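Local coordinates for protein KmHsv2 (Kluyveromyces marxianus, PDB 3VU4) that probably binds phosphoinositides at membranes, as a beta-propeller protein of the PROPPIN family related to the autophagy protein Atg18, at residues D245-D251 with K310-E316. Residues are numbered along the deposited sequence; the frame is centred on the assembly and turned at random.
Sequences DMKWSTD and KIAWISE
The indole of Trp313 lies with one face against the backbone at Trp248 and Ser249; Ser249 CB sits over that face, 3.6 Å from the centroid of the six-membered ring, in a CH-pi contact. With CG anti to its own carbonyl carbon (chi1 -69°), the indole is carried across to the other strand, where NE1 donates to Lys247 O at 3.0 Å. That bond is bent, and the donor lies well above the carbonyl plane. Water 1 links Trp248 O with Trp313 N where the two backbones do not bond directly.

Toward the start of both strands, Asp245 and Lys247 grip the backbone of Ile311 at two points. The Asp245 carboxylate takes Ile311 N on the anti side of OD2, at 2.9 Å and nearly straight, while Lys247 NZ forms a salt bridge to the syn lone pair of the same OD2 (3.2 Å), which therefore accepts from two donors. Bends at chi2 and chi4 curl the lysine back, and NZ also donates to Ile311 O at 2.7 Å, almost in line with the carbonyl bond. OD1 of Asp245 is salt-bridged to Arg202 of the preceding blade. Strands 243-248 and 310-313, nearly parallel, are the first strands of successive four-stranded blades, joined by side chains and water as neighbouring inner strands of a seven-bladed beta-propeller.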
ATOM      1  N   ASP A 245      -7.120   0.305   4.367  1.00 36.25           N
ATOM      2  CA  ASP A 245      -5.981  -0.109   3.569  1.00 36.55           C
ATOM      3  C   ASP A 245      -6.282  -1.397   2.805  1.00 36.62           C
ATOM      4  O   ASP A 245      -7.156  -2.186   3.183  1.00 34.53           O
ATOM      5  CB  ASP A 245      -4.730  -0.261   4.438  1.00 34.20           C
ATOM      6  CG  ASP A 245      -3.444  -0.180   3.619  1.00 35.95           C
ATOM      7  OD1 ASP A 245      -3.533   0.120   2.406  1.00 33.27           O
ATOM      8  OD2 ASP A 245      -2.345  -0.409   4.188  1.00 36.54           O
ATOM      9  N   MET A 246      -5.551  -1.582   1.715  1.00 37.20           N
ATOM     10  CA  MET A 246      -5.725  -2.728   0.839  1.00 37.38           C
ATOM     11  C   MET A 246      -4.354  -3.047   0.271  1.00 37.17           C
ATOM     12  O   MET A 246      -3.712  -2.182  -0.320  1.00 37.52           O
ATOM     13  CB  MET A 246      -6.715  -2.347  -0.257  1.00 36.38           C
ATOM     14  CG  MET A 246      -6.845  -3.316  -1.380  1.00 38.81           C
ATOM     15  SD  MET A 246      -8.360  -2.959  -2.281  1.00 39.43           S
ATOM     16  CE  MET A 246      -7.915  -1.445  -3.139  1.00 37.45           C
ATOM     17  N   LYS A 247      -3.906  -4.285   0.475  1.00 37.18           N
ATOM     18  CA  LYS A 247      -2.589  -4.730   0.019  1.00 35.08           C
ATOM     19  C   LYS A 247      -2.621  -6.135  -0.621  1.00 35.25           C
ATOM     20  O   LYS A 247      -3.475  -6.965  -0.287  1.00 34.21           O
ATOM     21  CB  LYS A 247      -1.630  -4.697   1.204  1.00 33.98           C
ATOM     22  CG  LYS A 247      -0.593  -3.598   1.161  1.00 35.06           C
ATOM     23  CD  LYS A 247      -1.175  -2.249   0.804  1.00 35.18           C
ATOM     24  CE  LYS A 247      -0.136  -1.148   0.968  1.00 34.18           C
ATOM     25  NZ  LYS A 247       0.286  -0.950   2.395  1.00 35.53           N
ATOM     26  N   TRP A 248      -1.685  -6.386  -1.538  1.00 35.26           N
ATOM     27  CA  TRP A 248      -1.590  -7.657  -2.279  1.00 35.09           C
ATOM     28  C   TRP A 248      -0.577  -8.638  -1.696  1.00 35.83           C
ATOM     29  O   TRP A 248       0.486  -8.229  -1.232  1.00 38.27           O
ATOM     30  CB  TRP A 248      -1.163  -7.403  -3.730  1.00 33.50           C
ATOM     31  CG  TRP A 248      -2.149  -6.703  -4.644  1.00 32.81           C
ATOM     32  CD1 TRP A 248      -2.355  -5.354  -4.766  1.00 30.46           C
ATOM     33  CD2 TRP A 248      -2.958  -7.323  -5.656  1.00 31.51           C
ATOM     34  NE1 TRP A 248      -3.229  -5.095  -5.796  1.00 29.49           N
ATOM     35  CE2 TRP A 248      -3.618  -6.285  -6.359  1.00 31.37           C
ATOM     36  CE3 TRP A 248      -3.188  -8.655  -6.034  1.00 27.75           C
ATOM     37  CZ2 TRP A 248      -4.488  -6.538  -7.432  1.00 28.91           C
ATOM     38  CZ3 TRP A 248      -4.053  -8.909  -7.095  1.00 29.91           C
ATOM     39  CH2 TRP A 248      -4.696  -7.852  -7.781  1.00 29.86           C
ATOM     40  N   SER A 249      -0.878  -9.932  -1.738  1.00 35.39           N
ATOM     41  CA  SER A 249       0.086 -10.911  -1.231  1.00 35.68           C
ATOM     42  C   SER A 249       1.249 -10.924  -2.227  1.00 35.75           C
ATOM     43  O   SER A 249       1.094 -10.521  -3.378  1.00 32.95           O
ATOM     44  CB  SER A 249      -0.551 -12.299  -1.094  1.00 35.35           C
ATOM     45  OG  SER A 249      -1.069 -12.762  -2.327  1.00 35.90           O
ATOM     46  N   THR A 250       2.413 -11.378  -1.784  1.00 38.64           N
ATOM     47  CA  THR A 250       3.606 -11.367  -2.629  1.00 41.90           C
ATOM     48  C   THR A 250       3.526 -12.015  -4.015  1.00 44.31           C
ATOM     49  O   THR A 250       4.177 -11.543  -4.946  1.00 45.33           O
ATOM     50  CB  THR A 250       4.813 -11.924  -1.855  1.00 41.79           C
ATOM     51  OG1 THR A 250       4.519 -13.239  -1.372  1.00 44.74           O
ATOM     52  CG2 THR A 250       5.124 -11.021  -0.673  1.00 41.25           C
ATOM     53  N   ASP A 251       2.735 -13.073  -4.174  1.00 46.20           N
ATOM     54  CA  ASP A 251       2.599 -13.709  -5.490  1.00 46.44           C
ATOM     55  C   ASP A 251       1.398 -13.159  -6.279  1.00 45.28           C
ATOM     56  O   ASP A 251       1.115 -13.614  -7.392  1.00 46.33           O
ATOM     57  CB  ASP A 251       2.459 -15.227  -5.342  1.00 46.97           C
ATOM     58  CG  ASP A 251       1.242 -15.623  -4.526  1.00 51.79           C
ATOM     59  OD1 ASP A 251       0.392 -14.751  -4.223  1.00 54.47           O
ATOM     60  OD2 ASP A 251       1.131 -16.815  -4.186  1.00 51.00           O
ATOM     61  N   LYS A 310      -1.770   0.443   8.579  1.00 40.23           N
ATOM     62  CA  LYS A 310      -1.262   0.117   7.249  1.00 40.46           C
ATOM     63  C   LYS A 310      -0.893  -1.343   7.302  1.00 40.32           C
ATOM     64  O   LYS A 310      -0.358  -1.810   8.308  1.00 41.81           O
ATOM     65  CB  LYS A 310      -0.033   0.961   6.893  1.00 38.45           C
ATOM     66  CG  LYS A 310      -0.394   2.405   6.646  1.00 39.10           C
ATOM     67  CD  LYS A 310       0.714   3.221   6.022  1.00 38.99           C
ATOM     68  CE  LYS A 310       0.201   4.640   5.803  1.00 39.56           C
ATOM     69  NZ  LYS A 310       1.211   5.560   5.228  1.00 44.74           N
ATOM     70  N   ILE A 311      -1.195  -2.072   6.237  1.00 39.40           N
ATOM     71  CA  ILE A 311      -0.881  -3.490   6.210  1.00 38.76           C
ATOM     72  C   ILE A 311       0.098  -3.807   5.094  1.00 38.41           C
ATOM     73  O   ILE A 311       0.302  -3.009   4.177  1.00 39.38           O
ATOM     74  CB  ILE A 311      -2.170  -4.334   6.061  1.00 39.09           C
ATOM     75  CG1 ILE A 311      -2.801  -4.130   4.687  1.00 39.70           C
ATOM     76  CG2 ILE A 311      -3.193  -3.896   7.112  1.00 40.01           C
ATOM     77  CD1 ILE A 311      -4.190  -4.731   4.564  1.00 36.87           C
ATOM     78  N   ALA A 312       0.728  -4.967   5.189  1.00 37.14           N
ATOM     79  CA  ALA A 312       1.685  -5.380   4.177  1.00 36.14           C
ATOM     80  C   ALA A 312       1.907  -6.879   4.259  1.00 35.27           C
ATOM     81  O   ALA A 312       2.132  -7.429   5.342  1.00 34.35           O
ATOM     82  CB  ALA A 312       3.004  -4.642   4.370  1.00 33.05           C
ATOM     83  N   TRP A 313       1.814  -7.547   3.117  1.00 35.52           N
ATOM     84  CA  TRP A 313       2.047  -8.984   3.097  1.00 35.41           C
ATOM     85  C   TRP A 313       3.550  -9.159   3.143  1.00 36.11           C
ATOM     86  O   TRP A 313       4.291  -8.367   2.568  1.00 36.28           O
ATOM     87  CB  TRP A 313       1.484  -9.621   1.830  1.00 32.66           C
ATOM     88  CG  TRP A 313      -0.013  -9.626   1.772  1.00 32.07           C
ATOM     89  CD1 TRP A 313      -0.829  -8.584   1.432  1.00 31.02           C
ATOM     90  CD2 TRP A 313      -0.875 -10.741   2.029  1.00 31.88           C
ATOM     91  NE1 TRP A 313      -2.143  -8.983   1.453  1.00 31.22           N
ATOM     92  CE2 TRP A 313      -2.200 -10.301   1.816  1.00 31.46           C
ATOM     93  CE3 TRP A 313      -0.656 -12.069   2.413  1.00 29.65           C
ATOM     94  CZ2 TRP A 313      -3.303 -11.147   1.975  1.00 31.62           C
ATOM     95  CZ3 TRP A 313      -1.753 -12.910   2.569  1.00 30.26           C
ATOM     96  CH2 TRP A 313      -3.060 -12.444   2.351  1.00 30.03           C
ATOM     97  N   ILE A 314       4.007 -10.176   3.858  1.00 38.39           N
ATOM     98  CA  ILE A 314       5.433 -10.429   3.966  1.00 39.60           C
ATOM     99  C   ILE A 314       5.740 -11.786   3.357  1.00 40.92           C
ATOM    100  O   ILE A 314       6.876 -12.247   3.382  1.00 43.11           O
ATOM    101  CB  ILE A 314       5.902 -10.403   5.440  1.00 37.43           C
ATOM    102  CG1 ILE A 314       5.159 -11.458   6.258  1.00 38.14           C
ATOM    103  CG2 ILE A 314       5.663  -9.030   6.024  1.00 38.22           C
ATOM    104  CD1 ILE A 314       5.718 -11.644   7.660  1.00 36.71           C
ATOM    105  N   SER A 315       4.705 -12.417   2.812  1.00 40.77           N
ATOM    106  CA  SER A 315       4.830 -13.721   2.183  1.00 40.28           C
ATOM    107  C   SER A 315       3.523 -14.002   1.470  1.00 41.80           C
ATOM    108  O   SER A 315       2.675 -13.120   1.341  1.00 42.00           O
ATOM    109  CB  SER A 315       5.072 -14.801   3.224  1.00 38.25           C
ATOM    110  OG  SER A 315       3.848 -15.282   3.738  1.00 42.65           O
ATOM    111  N   GLU A 316       3.351 -15.233   1.014  1.00 43.51           N
ATOM    112  CA  GLU A 316       2.134 -15.594   0.308  1.00 44.97           C
ATOM    113  C   GLU A 316       1.001 -15.870   1.276  1.00 45.08           C
ATOM    114  O   GLU A 316      -0.172 -15.821   0.897  1.00 45.94           O
ATOM    115  CB  GLU A 316       2.386 -16.816  -0.575  1.00 47.19           C
ATOM    116  CG  GLU A 316       3.368 -16.535  -1.698  1.00 52.49           C
ATOM    117  CD  GLU A 316       3.618 -17.729  -2.604  1.00 55.22           C
ATOM    118  OE1 GLU A 316       4.370 -17.567  -3.592  1.00 56.62           O
ATOM    119  OE2 GLU A 316       3.071 -18.825  -2.336  1.00 57.62           O
TER
HETATM  120  O   HOH W   1       1.771  -5.829   0.408  1.00 41.55           O
HETATM  121  O   HOH W   2      -1.383 -15.342  -1.457  1.00 50.61           O